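Local coordinates for protein glycosyl hydrolase (Streptomyces cattleya, PDB 7LR8) that probably hydrolyses the beta-1,4 bond of mannosyl-N-acetylglucosamine released in N-glycan breakdown, and here holds that disaccharide in its pocket, at residues A232-T237 and V382-M387; H245-V250 and L293-V298; Y280-A285 and G336-E341. The protein carries 1 engineered substitution. All coordinates share one frame; numbering follows the deposited sequence.

Interaction 1: A232-T237 and V382-M387; sequences AQRYGT and VFEAFM
Tyr235 and Glu384 mark the closest approach of the two backbones, yet their CA atoms stay 10.0 Å apart, so the last turn of helix 231-235 reaches helix 381-391 through long side chains alone. Tyr235 bridges the gap: with CG beside its backbone N (chi1 -56°), its ring extends toward the other helix. Tyr235 OH donates a very short hydrogen bond of 2.4 Å to OE2 of Glu384, although the exact length at such a value is doubtful. OE2 lies at the edge of the phenol ring, near its plane, while the carboxylate as a whole is turned 63° from that plane. The same hydroxyl is also bonded by the backbone N of Gly379, so it has partners on both the carboxylate and the backbone ahead of the helix. Beside this bond the rings of Tyr235 and Phe383 run nearly parallel but slid apart, with centroids 5.3 Å apart and little overlap. They meet chiefly where Tyr235 CE2 comes within 3.3 Å of Phe383 CE1. Phe383 is itself set edge-to-face with Tyr248. One face of the Tyr235 ring carries the aliphatic part of its neighbour Arg234, whose CG sits 3.8 Å above the ring centre. A phenylalanine in place of Tyr235 would probably leave the Glu384 carboxylate and the Gly379 amide without their shared mate. Arg234 NH1 stands 5.3 Å from Glu384 OE2, too far for a salt bridge, but its charge may still temper that of the carboxylate. Away from the annotated sites, helix 231-235, which follows barrel strand 221-225, is thus linked to helix 381-391 of the C-terminal part through the partly exposed Tyr235, which packs on buried Phe383 and bonds the exposed Glu384 carboxylate.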
ATOM      1  N   ALA B 232     -18.760  -2.497  26.497  1.00 22.22           N
ATOM      2  CA  ALA B 232     -18.865  -3.846  27.053  1.00 23.45           C
ATOM      3  C   ALA B 232     -17.889  -4.054  28.205  1.00 26.59           C
ATOM      4  O   ALA B 232     -18.219  -4.710  29.201  1.00 27.97           O
ATOM      5  CB  ALA B 232     -18.629  -4.886  25.961  1.00 26.92           C
ATOM      6  N   GLN B 233     -16.675  -3.514  28.085  1.00 25.84           N
ATOM      7  CA  GLN B 233     -15.665  -3.735  29.112  1.00 28.08           C
ATOM      8  C   GLN B 233     -16.089  -3.126  30.442  1.00 31.62           C
ATOM      9  O   GLN B 233     -15.847  -3.706  31.506  1.00 32.63           O
ATOM     10  CB  GLN B 233     -14.328  -3.150  28.656  1.00 29.82           C
ATOM     11  CG  GLN B 233     -13.754  -3.821  27.422  1.00 29.54           C
ATOM     12  CD  GLN B 233     -14.106  -3.106  26.120  1.00 28.63           C
ATOM     13  OE1 GLN B 233     -15.206  -2.559  25.957  1.00 27.05           O
ATOM     14  NE2 GLN B 233     -13.175  -3.128  25.179  1.00 28.10           N
ATOM     15  N   ARG B 234     -16.721  -1.955  30.402  1.00 30.95           N
ATOM     16  CA  ARG B 234     -17.055  -1.240  31.627  1.00 35.78           C
ATOM     17  C   ARG B 234     -18.378  -1.694  32.227  1.00 31.26           C
ATOM     18  O   ARG B 234     -18.474  -1.887  33.443  1.00 34.31           O
ATOM     19  CB  ARG B 234     -17.104   0.267  31.350  1.00 37.31           C
ATOM     20  CG  ARG B 234     -17.478   1.101  32.563  1.00 50.06           C
ATOM     21  CD  ARG B 234     -17.356   2.578  32.257  1.00 59.61           C
ATOM     22  NE  ARG B 234     -16.016   2.917  31.790  1.00 66.58           N
ATOM     23  CZ  ARG B 234     -15.101   3.542  32.524  1.00 69.08           C
ATOM     24  NH1 ARG B 234     -15.381   3.900  33.770  1.00 69.79           N
ATOM     25  NH2 ARG B 234     -13.908   3.810  32.011  1.00 69.81           N
ATOM     26  N   TYR B 235     -19.398  -1.879  31.389  1.00 27.75           N
ATOM     27  CA  TYR B 235     -20.748  -2.170  31.859  1.00 27.94           C
ATOM     28  C   TYR B 235     -21.138  -3.635  31.738  1.00 37.96           C
ATOM     29  O   TYR B 235     -22.061  -4.071  32.438  1.00 33.11           O
ATOM     30  CB  TYR B 235     -21.750  -1.296  31.091  1.00 29.10           C
ATOM     31  CG  TYR B 235     -21.419   0.171  31.230  1.00 26.21           C
ATOM     32  CD1 TYR B 235     -21.656   0.839  32.427  1.00 35.43           C
ATOM     33  CD2 TYR B 235     -20.826   0.877  30.186  1.00 25.42           C
ATOM     34  CE1 TYR B 235     -21.342   2.177  32.579  1.00 31.64           C
ATOM     35  CE2 TYR B 235     -20.502   2.222  30.327  1.00 28.78           C
ATOM     36  CZ  TYR B 235     -20.762   2.863  31.524  1.00 34.65           C
ATOM     37  OH  TYR B 235     -20.453   4.191  31.684  1.00 32.49           O
ATOM     38  N   GLY B 236     -20.470  -4.396  30.890  1.00 27.60           N
ATOM     39  CA  GLY B 236     -20.683  -5.825  30.776  1.00 28.25           C
ATOM     40  C   GLY B 236     -21.412  -6.184  29.492  1.00 26.94           C
ATOM     41  O   GLY B 236     -22.202  -5.402  28.953  1.00 26.49           O
ATOM     42  N   THR B 237     -21.159  -7.405  29.010  1.00 28.26           N
ATOM     43  CA  THR B 237     -21.788  -7.894  27.782  1.00 29.25           C
ATOM     44  C   THR B 237     -23.309  -7.764  27.812  1.00 32.28           C
ATOM     45  O   THR B 237     -23.931  -7.342  26.831  1.00 34.68           O
ATOM     46  CB  THR B 237     -21.419  -9.360  27.563  1.00 40.63           C
ATOM     47  OG1 THR B 237     -19.998  -9.501  27.459  1.00 44.11           O
ATOM     48  CG2 THR B 237     -22.086  -9.869  26.300  1.00 42.66           C
ATOM     49  N   VAL B 382     -22.628  12.196  30.478  1.00 23.96           N
ATOM     50  CA  VAL B 382     -23.751  12.187  29.540  1.00 22.52           C
ATOM     51  C   VAL B 382     -24.126  10.750  29.183  1.00 26.91           C
ATOM     52  O   VAL B 382     -25.307  10.374  29.200  1.00 22.61           O
ATOM     53  CB  VAL B 382     -23.400  13.019  28.290  1.00 21.60           C
ATOM     54  CG1 VAL B 382     -24.332  12.700  27.138  1.00 20.39           C
ATOM     55  CG2 VAL B 382     -23.455  14.503  28.618  1.00 22.84           C
ATOM     56  N   PHE B 383     -23.116   9.926  28.883  1.00 23.04           N
ATOM     57  CA  PHE B 383     -23.324   8.516  28.566  1.00 24.29           C
ATOM     58  C   PHE B 383     -24.121   7.808  29.657  1.00 22.65           C
ATOM     59  O   PHE B 383     -25.124   7.143  29.377  1.00 26.26           O
ATOM     60  CB  PHE B 383     -21.960   7.837  28.376  1.00 24.57           C
ATOM     61  CG  PHE B 383     -22.037   6.396  27.926  1.00 24.48           C
ATOM     62  CD1 PHE B 383     -22.377   5.380  28.816  1.00 26.37           C
ATOM     63  CD2 PHE B 383     -21.738   6.056  26.613  1.00 23.19           C
ATOM     64  CE1 PHE B 383     -22.443   4.060  28.402  1.00 28.88           C
ATOM     65  CE2 PHE B 383     -21.792   4.726  26.191  1.00 25.19           C
ATOM     66  CZ  PHE B 383     -22.150   3.732  27.081  1.00 25.34           C
ATOM     67  N   GLU B 384     -23.675   7.932  30.911  1.00 24.48           N
ATOM     68  CA  GLU B 384     -24.318   7.197  31.999  1.00 26.35           C
ATOM     69  C   GLU B 384     -25.700   7.758  32.312  1.00 31.96           C
ATOM     70  O   GLU B 384     -26.622   6.997  32.627  1.00 30.71           O
ATOM     71  CB  GLU B 384     -23.428   7.208  33.244  1.00 31.32           C
ATOM     72  CG  GLU B 384     -22.015   6.724  32.952  1.00 39.41           C
ATOM     73  CD  GLU B 384     -21.326   6.083  34.143  1.00 43.70           C
ATOM     74  OE1 GLU B 384     -21.620   6.470  35.295  1.00 45.64           O
ATOM     75  OE2 GLU B 384     -20.478   5.191  33.919  1.00 40.65           O
ATOM     76  N   ALA B 385     -25.874   9.079  32.224  1.00 27.97           N
ATOM     77  CA  ALA B 385     -27.210   9.636  32.433  1.00 29.22           C
ATOM     78  C   ALA B 385     -28.173   9.177  31.345  1.00 26.01           C
ATOM     79  O   ALA B 385     -29.350   8.924  31.623  1.00 28.79           O
ATOM     80  CB  ALA B 385     -27.157  11.161  32.494  1.00 27.08           C
ATOM     81  N   PHE B 386     -27.702   9.066  30.102  1.00 23.35           N
ATOM     82  CA  PHE B 386     -28.573   8.593  29.027  1.00 21.43           C
ATOM     83  C   PHE B 386     -29.001   7.157  29.272  1.00 24.39           C
ATOM     84  O   PHE B 386     -30.169   6.802  29.067  1.00 23.04           O
ATOM     85  CB  PHE B 386     -27.872   8.708  27.667  1.00 20.00           C
ATOM     86  CG  PHE B 386     -28.754   8.334  26.493  1.00 20.21           C
ATOM     87  CD1 PHE B 386     -28.898   7.004  26.107  1.00 20.10           C
ATOM     88  CD2 PHE B 386     -29.415   9.317  25.764  1.00 19.30           C
ATOM     89  CE1 PHE B 386     -29.715   6.658  25.027  1.00 21.17           C
ATOM     90  CE2 PHE B 386     -30.233   8.988  24.680  1.00 18.92           C
ATOM     91  CZ  PHE B 386     -30.382   7.654  24.312  1.00 22.42           C
ATOM     92  N   MET B 387     -28.065   6.316  29.707  1.00 25.14           N
ATOM     93  CA  MET B 387     -28.395   4.920  29.952  1.00 23.97           C
ATOM     94  C   MET B 387     -29.329   4.762  31.141  1.00 25.99           C
ATOM     95  O   MET B 387     -30.158   3.847  31.148  1.00 27.16           O
ATOM     96  CB  MET B 387     -27.120   4.107  30.160  1.00 25.02           C
ATOM     97  CG  MET B 387     -26.254   4.015  28.899  1.00 23.66           C
ATOM     98  SD  MET B 387     -27.210   3.444  27.469  1.00 23.68           S
ATOM     99  CE  MET B 387     -25.958   3.576  26.170  1.00 21.65           C
TER

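Interaction 2: H245-V250 and L293-V298; sequences HAAYLV and LDCPEV
Val250 and Cys295 face each other across the gap between helix 240-253 and the loop that leads into strand 298-304, and the side chains of Ala247 and Val298 flank them. Val250 supplies the branch that does most of the touching: its CG1, anti to the backbone N (chi1 165°), lies 3.9 Å from Cys295 CB and 4.0 Å from Val298 CG2. The two valines cross at about a right angle and meet through one methyl each. Cys295 works in two directions. Its CB faces Val250, whereas its sulfur, swung beside its own backbone N (chi1 -64°), points at the methyl of Ala247 one turn earlier on the helix, where Cys295 SG and Ala247 CB are 3.7 Å apart. Ala247 and Cys295 are also where the backbones come nearest, with CA atoms 6.7 Å apart, a closeness that the small alanine permits. No hydrogen bond passes between the segments, and all four residues are buried, so the join rests on apolar surfaces alone. The polar groups of the loop turn to other partners: Asp294 forms a salt bridge with Arg395, and the carbonyl O of Pro296 is bonded by Lys254 NZ. Helix 281-293 completes the apolar layer, with Ala291 against Ala247 and Val292 against Val298. Helix 240-253 packs here on the turn that closes one beta-alpha unit and starts the last barrel strand, an arrangement characteristic of the (beta/alpha)8 barrel of glycoside hydrolase family 5.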
ATOM      1  N   HIS B 245     -26.322   0.828  23.041  1.00 17.91           N
ATOM      2  CA  HIS B 245     -25.265   1.718  22.582  1.00 17.38           C
ATOM      3  C   HIS B 245     -25.584   2.306  21.212  1.00 20.23           C
ATOM      4  O   HIS B 245     -25.338   3.493  20.966  1.00 18.75           O
ATOM      5  CB  HIS B 245     -23.922   0.981  22.566  1.00 17.86           C
ATOM      6  CG  HIS B 245     -22.775   1.858  22.167  1.00 19.46           C
ATOM      7  ND1 HIS B 245     -22.424   2.080  20.848  1.00 18.73           N
ATOM      8  CD2 HIS B 245     -21.940   2.619  22.914  1.00 20.25           C
ATOM      9  CE1 HIS B 245     -21.403   2.917  20.806  1.00 19.81           C
ATOM     10  NE2 HIS B 245     -21.099   3.269  22.042  1.00 18.34           N
ATOM     11  N   ALA B 246     -26.143   1.505  20.309  1.00 21.46           N
ATOM     12  CA  ALA B 246     -26.421   2.025  18.973  1.00 19.09           C
ATOM     13  C   ALA B 246     -27.554   3.050  18.994  1.00 20.81           C
ATOM     14  O   ALA B 246     -27.479   4.074  18.304  1.00 21.30           O
ATOM     15  CB  ALA B 246     -26.735   0.876  18.017  1.00 18.21           C
ATOM     16  N   ALA B 247     -28.615   2.793  19.773  1.00 22.00           N
ATOM     17  CA  ALA B 247     -29.675   3.786  19.938  1.00 21.66           C
ATOM     18  C   ALA B 247     -29.136   5.059  20.580  1.00 23.13           C
ATOM     19  O   ALA B 247     -29.572   6.167  20.253  1.00 21.22           O
ATOM     20  CB  ALA B 247     -30.819   3.204  20.780  1.00 19.07           C
ATOM     21  N   TYR B 248     -28.188   4.921  21.507  1.00 17.15           N
ATOM     22  CA  TYR B 248     -27.555   6.099  22.094  1.00 20.72           C
ATOM     23  C   TYR B 248     -26.872   6.959  21.036  1.00 21.43           C
ATOM     24  O   TYR B 248     -27.016   8.186  21.030  1.00 22.48           O
ATOM     25  CB  TYR B 248     -26.532   5.668  23.129  1.00 23.59           C
ATOM     26  CG  TYR B 248     -25.654   6.786  23.642  1.00 20.06           C
ATOM     27  CD1 TYR B 248     -26.209   7.914  24.231  1.00 21.62           C
ATOM     28  CD2 TYR B 248     -24.275   6.684  23.594  1.00 21.06           C
ATOM     29  CE1 TYR B 248     -25.407   8.932  24.730  1.00 19.70           C
ATOM     30  CE2 TYR B 248     -23.466   7.688  24.098  1.00 20.44           C
ATOM     31  CZ  TYR B 248     -24.036   8.805  24.663  1.00 23.90           C
ATOM     32  OH  TYR B 248     -23.228   9.802  25.168  1.00 24.30           O
ATOM     33  N   LEU B 249     -26.063   6.342  20.175  1.00 20.35           N
ATOM     34  CA  LEU B 249     -25.367   7.139  19.167  1.00 19.79           C
ATOM     35  C   LEU B 249     -26.366   7.830  18.250  1.00 20.41           C
ATOM     36  O   LEU B 249     -26.156   8.980  17.839  1.00 21.52           O
ATOM     37  CB  LEU B 249     -24.404   6.268  18.361  1.00 22.41           C
ATOM     38  CG  LEU B 249     -23.066   5.893  18.993  1.00 25.22           C
ATOM     39  CD1 LEU B 249     -22.235   5.138  17.966  1.00 26.51           C
ATOM     40  CD2 LEU B 249     -22.324   7.128  19.502  1.00 26.59           C
ATOM     41  N   VAL B 250     -27.468   7.146  17.931  1.00 21.06           N
ATOM     42  CA  VAL B 250     -28.505   7.734  17.085  1.00 20.98           C
ATOM     43  C   VAL B 250     -29.060   8.995  17.733  1.00 22.88           C
ATOM     44  O   VAL B 250     -29.127  10.058  17.106  1.00 24.75           O
ATOM     45  CB  VAL B 250     -29.618   6.703  16.808  1.00 19.51           C
ATOM     46  CG1 VAL B 250     -30.886   7.378  16.251  1.00 22.32           C
ATOM     47  CG2 VAL B 250     -29.118   5.613  15.865  1.00 22.26           C
ATOM     48  N   LEU B 293     -34.743   0.700  16.596  1.00 23.78           N
ATOM     49  CA  LEU B 293     -36.012   0.959  15.926  1.00 22.26           C
ATOM     50  C   LEU B 293     -37.032   1.647  16.831  1.00 26.39           C
ATOM     51  O   LEU B 293     -38.092   2.053  16.341  1.00 29.85           O
ATOM     52  CB  LEU B 293     -36.588  -0.353  15.372  1.00 29.39           C
ATOM     53  CG  LEU B 293     -35.815  -1.013  14.221  1.00 30.10           C
ATOM     54  CD1 LEU B 293     -36.563  -2.245  13.724  1.00 35.09           C
ATOM     55  CD2 LEU B 293     -35.566  -0.048  13.079  1.00 34.86           C
ATOM     56  N   ASP B 294     -36.745   1.791  18.125  1.00 26.03           N
ATOM     57  CA  ASP B 294     -37.520   2.655  19.010  1.00 27.16           C
ATOM     58  C   ASP B 294     -37.072   4.122  18.935  1.00 24.33           C
ATOM     59  O   ASP B 294     -37.530   4.944  19.734  1.00 32.65           O
ATOM     60  CB  ASP B 294     -37.424   2.139  20.451  1.00 26.47           C
ATOM     61  CG  ASP B 294     -38.491   2.715  21.360  1.00 27.04           C
ATOM     62  OD1 ASP B 294     -39.674   2.780  20.944  1.00 29.11           O
ATOM     63  OD2 ASP B 294     -38.138   3.090  22.503  1.00 30.50           O
ATOM     64  N   CYS B 295     -36.180   4.449  18.010  1.00 23.80           N
ATOM     65  CA  CYS B 295     -35.712   5.806  17.767  1.00 24.52           C
ATOM     66  C   CYS B 295     -36.309   6.314  16.471  1.00 24.48           C
ATOM     67  O   CYS B 295     -36.231   5.605  15.460  1.00 25.44           O
ATOM     68  CB  CYS B 295     -34.188   5.844  17.663  1.00 25.81           C
ATOM     69  SG  CYS B 295     -33.329   5.388  19.164  1.00 25.19           S
ATOM     70  N   PRO B 296     -36.918   7.499  16.451  1.00 25.17           N
ATOM     71  CA  PRO B 296     -37.477   8.013  15.198  1.00 25.73           C
ATOM     72  C   PRO B 296     -36.383   8.528  14.279  1.00 25.11           C
ATOM     73  O   PRO B 296     -35.250   8.790  14.695  1.00 25.47           O
ATOM     74  CB  PRO B 296     -38.397   9.155  15.650  1.00 29.95           C
ATOM     75  CG  PRO B 296     -38.394   9.135  17.150  1.00 31.88           C
ATOM     76  CD  PRO B 296     -37.150   8.420  17.570  1.00 29.48           C
ATOM     77  N   GLU B 297     -36.750   8.697  13.005  1.00 24.93           N
ATOM     78  CA  GLU B 297     -35.867   9.288  11.991  1.00 25.24           C
ATOM     79  C   GLU B 297     -34.575   8.494  11.823  1.00 26.02           C
ATOM     80  O   GLU B 297     -33.522   9.059  11.526  1.00 29.52           O
ATOM     81  CB  GLU B 297     -35.544  10.754  12.308  1.00 26.87           C
ATOM     82  CG  GLU B 297     -36.655  11.732  11.929  1.00 32.64           C
ATOM     83  CD  GLU B 297     -37.756  11.831  12.972  1.00 43.31           C
ATOM     84  OE1 GLU B 297     -37.448  11.804  14.179  1.00 43.80           O
ATOM     85  OE2 GLU B 297     -38.936  11.952  12.579  1.00 42.84           O
ATOM     86  N   VAL B 298     -34.638   7.183  12.009  1.00 24.70           N
ATOM     87  CA  VAL B 298     -33.508   6.320  11.676  1.00 22.31           C
ATOM     88  C   VAL B 298     -33.589   6.049  10.182  1.00 24.43           C
ATOM     89  O   VAL B 298     -34.585   5.489   9.700  1.00 26.40           O
ATOM     90  CB  VAL B 298     -33.552   5.008  12.474  1.00 23.36           C
ATOM     91  CG1 VAL B 298     -32.525   4.031  11.913  1.00 25.09           C
ATOM     92  CG2 VAL B 298     -33.330   5.257  13.971  1.00 25.87           C
TER

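Interaction 3: Y280-A285 and G336-E341; sequences YAAEFA and GRAVAE
The carbonyl O of Ala282 takes a hydrogen bond from the Thr286 hydroxyl within its own helix, and across the contact CB of Ala338 comes to 3.6 Å from that same Ala282 O. The side chains of these two alanines meet as well, with Ala282 CB 4.0 Å from Ala338 CB. Because neither residue extends beyond a methyl, the helices draw together until the CA atoms of Ala282 and Ala338 are 5.4 Å apart. One turn deeper, the spacing widens. There Ala285 offers its CB to CG2 of Val339 at 4.0 Å, and it is this branch, anti to the carbonyl carbon of Val339, that faces the neighbouring helix. Both Ala285 and Val339 rest on Trp303 of strand 298-304, and Val339 also touches Ile289 and Phe50. The pair therefore continues inward to the barrel wall, while Ala282 and Ala338 lie nearer the surface. No hydrogen bond or salt bridge links the segments. Between 280-285 and 336-341, on adjacent helices of the barrel's outer layer, methyl groups and one carbonyl oxygen meet by van der Waals packing, and the small alanines let the two backbones approach closely here.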
ATOM      1  N   TYR B 280     -24.161 -15.346  22.354  1.00 27.32           N
ATOM      2  CA  TYR B 280     -25.070 -14.259  22.694  1.00 31.67           C
ATOM      3  C   TYR B 280     -25.337 -13.333  21.513  1.00 28.09           C
ATOM      4  O   TYR B 280     -26.131 -12.394  21.635  1.00 25.93           O
ATOM      5  CB  TYR B 280     -24.499 -13.454  23.871  1.00 32.72           C
ATOM      6  CG  TYR B 280     -25.441 -12.424  24.454  1.00 42.19           C
ATOM      7  CD1 TYR B 280     -26.575 -12.811  25.158  1.00 53.12           C
ATOM      8  CD2 TYR B 280     -25.192 -11.067  24.311  1.00 45.27           C
ATOM      9  CE1 TYR B 280     -27.435 -11.873  25.693  1.00 57.73           C
ATOM     10  CE2 TYR B 280     -26.048 -10.123  24.839  1.00 48.83           C
ATOM     11  CZ  TYR B 280     -27.166 -10.530  25.528  1.00 56.50           C
ATOM     12  OH  TYR B 280     -28.019  -9.592  26.059  1.00 66.26           O
ATOM     13  N   ALA B 281     -24.702 -13.582  20.366  1.00 23.43           N
ATOM     14  CA  ALA B 281     -24.786 -12.637  19.257  1.00 21.96           C
ATOM     15  C   ALA B 281     -26.220 -12.472  18.766  1.00 21.98           C
ATOM     16  O   ALA B 281     -26.632 -11.362  18.412  1.00 21.57           O
ATOM     17  CB  ALA B 281     -23.878 -13.082  18.110  1.00 23.22           C
ATOM     18  N   ALA B 282     -26.992 -13.566  18.722  1.00 24.37           N
ATOM     19  CA  ALA B 282     -28.370 -13.463  18.243  1.00 29.00           C
ATOM     20  C   ALA B 282     -29.216 -12.616  19.185  1.00 23.88           C
ATOM     21  O   ALA B 282     -29.945 -11.713  18.744  1.00 28.18           O
ATOM     22  CB  ALA B 282     -28.988 -14.857  18.077  1.00 29.26           C
ATOM     23  N   GLU B 283     -29.149 -12.907  20.488  1.00 24.94           N
ATOM     24  CA  GLU B 283     -29.882 -12.110  21.468  1.00 26.36           C
ATOM     25  C   GLU B 283     -29.448 -10.654  21.430  1.00 27.15           C
ATOM     26  O   GLU B 283     -30.277  -9.743  21.562  1.00 29.07           O
ATOM     27  CB  GLU B 283     -29.670 -12.662  22.875  1.00 27.45           C
ATOM     28  CG  GLU B 283     -30.542 -13.822  23.239  1.00 40.14           C
ATOM     29  CD  GLU B 283     -30.211 -14.331  24.618  1.00 45.84           C
ATOM     30  OE1 GLU B 283     -30.498 -13.614  25.598  1.00 50.17           O
ATOM     31  OE2 GLU B 283     -29.632 -15.430  24.714  1.00 54.44           O
ATOM     32  N   PHE B 284     -28.147 -10.416  21.263  1.00 24.44           N
ATOM     33  CA  PHE B 284     -27.645  -9.050  21.252  1.00 23.16           C
ATOM     34  C   PHE B 284     -28.147  -8.297  20.031  1.00 22.50           C
ATOM     35  O   PHE B 284     -28.495  -7.113  20.124  1.00 25.16           O
ATOM     36  CB  PHE B 284     -26.114  -9.058  21.292  1.00 24.67           C
ATOM     37  CG  PHE B 284     -25.488  -7.742  20.933  1.00 23.32           C
ATOM     38  CD1 PHE B 284     -25.325  -6.749  21.889  1.00 23.06           C
ATOM     39  CD2 PHE B 284     -25.067  -7.491  19.637  1.00 24.34           C
ATOM     40  CE1 PHE B 284     -24.749  -5.524  21.541  1.00 20.51           C
ATOM     41  CE2 PHE B 284     -24.496  -6.276  19.295  1.00 21.52           C
ATOM     42  CZ  PHE B 284     -24.339  -5.296  20.255  1.00 22.12           C
ATOM     43  N   ALA B 285     -28.173  -8.964  18.876  1.00 23.80           N
ATOM     44  CA  ALA B 285     -28.627  -8.312  17.651  1.00 20.23           C
ATOM     45  C   ALA B 285     -30.091  -7.912  17.769  1.00 21.12           C
ATOM     46  O   ALA B 285     -30.466  -6.788  17.419  1.00 22.58           O
ATOM     47  CB  ALA B 285     -28.410  -9.237  16.451  1.00 20.25           C
ATOM     48  N   GLY B 336     -27.613 -13.949  11.921  1.00 22.40           N
ATOM     49  CA  GLY B 336     -28.288 -13.704  10.656  1.00 22.30           C
ATOM     50  C   GLY B 336     -29.764 -14.053  10.715  1.00 24.68           C
ATOM     51  O   GLY B 336     -30.605 -13.333  10.172  1.00 24.30           O
ATOM     52  N   ARG B 337     -30.100 -15.163  11.377  1.00 25.87           N
ATOM     53  CA  ARG B 337     -31.510 -15.484  11.572  1.00 26.06           C
ATOM     54  C   ARG B 337     -32.199 -14.424  12.422  1.00 26.21           C
ATOM     55  O   ARG B 337     -33.348 -14.051  12.152  1.00 27.65           O
ATOM     56  CB  ARG B 337     -31.656 -16.870  12.211  1.00 26.53           C
ATOM     57  CG  ARG B 337     -32.138 -17.957  11.259  1.00 50.89           C
ATOM     58  CD  ARG B 337     -32.275 -19.301  11.974  1.00 57.46           C
ATOM     59  NE  ARG B 337     -31.029 -19.686  12.627  1.00 65.03           N
ATOM     60  CZ  ARG B 337     -30.022 -20.297  12.009  1.00 66.92           C
ATOM     61  NH1 ARG B 337     -30.120 -20.600  10.720  1.00 70.83           N
ATOM     62  NH2 ARG B 337     -28.917 -20.602  12.677  1.00 60.31           N
ATOM     63  N   ALA B 338     -31.506 -13.918  13.446  1.00 24.38           N
ATOM     64  CA  ALA B 338     -32.113 -12.943  14.348  1.00 24.05           C
ATOM     65  C   ALA B 338     -32.366 -11.619  13.640  1.00 25.01           C
ATOM     66  O   ALA B 338     -33.434 -11.013  13.798  1.00 25.51           O
ATOM     67  CB  ALA B 338     -31.225 -12.726  15.574  1.00 27.28           C
ATOM     68  N   VAL B 339     -31.384 -11.137  12.872  1.00 23.93           N
ATOM     69  CA  VAL B 339     -31.591  -9.885  12.153  1.00 21.53           C
ATOM     70  C   VAL B 339     -32.717 -10.042  11.136  1.00 23.37           C
ATOM     71  O   VAL B 339     -33.585  -9.167  11.012  1.00 25.34           O
ATOM     72  CB  VAL B 339     -30.283  -9.415  11.482  1.00 22.39           C
ATOM     73  CG1 VAL B 339     -30.552  -8.164  10.654  1.00 25.14           C
ATOM     74  CG2 VAL B 339     -29.213  -9.148  12.537  1.00 21.09           C
ATOM     75  N   ALA B 340     -32.733 -11.165  10.408  1.00 22.88           N
ATOM     76  CA  ALA B 340     -33.787 -11.404   9.420  1.00 23.83           C
ATOM     77  C   ALA B 340     -35.166 -11.393  10.060  1.00 27.96           C
ATOM     78  O   ALA B 340     -36.130 -10.875   9.477  1.00 25.46           O
ATOM     79  CB  ALA B 340     -33.547 -12.732   8.704  1.00 24.51           C
ATOM     80  N   GLU B 341     -35.293 -12.004  11.241  1.00 25.16           N
ATOM     81  CA  GLU B 341     -36.580 -12.010  11.924  1.00 26.30           C
ATOM     82  C   GLU B 341     -36.957 -10.610  12.385  1.00 26.23           C
ATOM     83  O   GLU B 341     -38.126 -10.220  12.296  1.00 27.63           O
ATOM     84  CB  GLU B 341     -36.548 -12.986  13.099  1.00 31.05           C
ATOM     85  CG  GLU B 341     -37.804 -12.960  13.976  1.00 46.18           C
ATOM     86  CD  GLU B 341     -39.048 -13.520  13.283  1.00 65.46           C
ATOM     87  OE1 GLU B 341     -38.930 -14.054  12.157  1.00 70.94           O
ATOM     88  OE2 GLU B 341     -40.149 -13.431  13.874  1.00 70.34           O
TER

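Along the chain the segments come in the order 232-237, 245-250, 280-285, 293-298, 336-341 and 382-387. Interactions 2 and 3 alternate, both nested within the loop closed by interaction 1. Interactions 2 and 3 lie 17 Å apart between centres, without touching, toward opposite ends of helix 281-293. Interaction 1, its centre about 16 Å from that of interaction 2, ties the barrel to helix 381-391, which packs on the C-terminal parallel sheet; Tyr248 connects the two through Phe383 and Phe386. Interactions 1 and 3, centres about 21 Å apart, touch through Thr237 and Tyr280. All three lie away from the annotated sites, in the helical shell of the (beta/alpha)8 barrel or where it joins the C-terminal part.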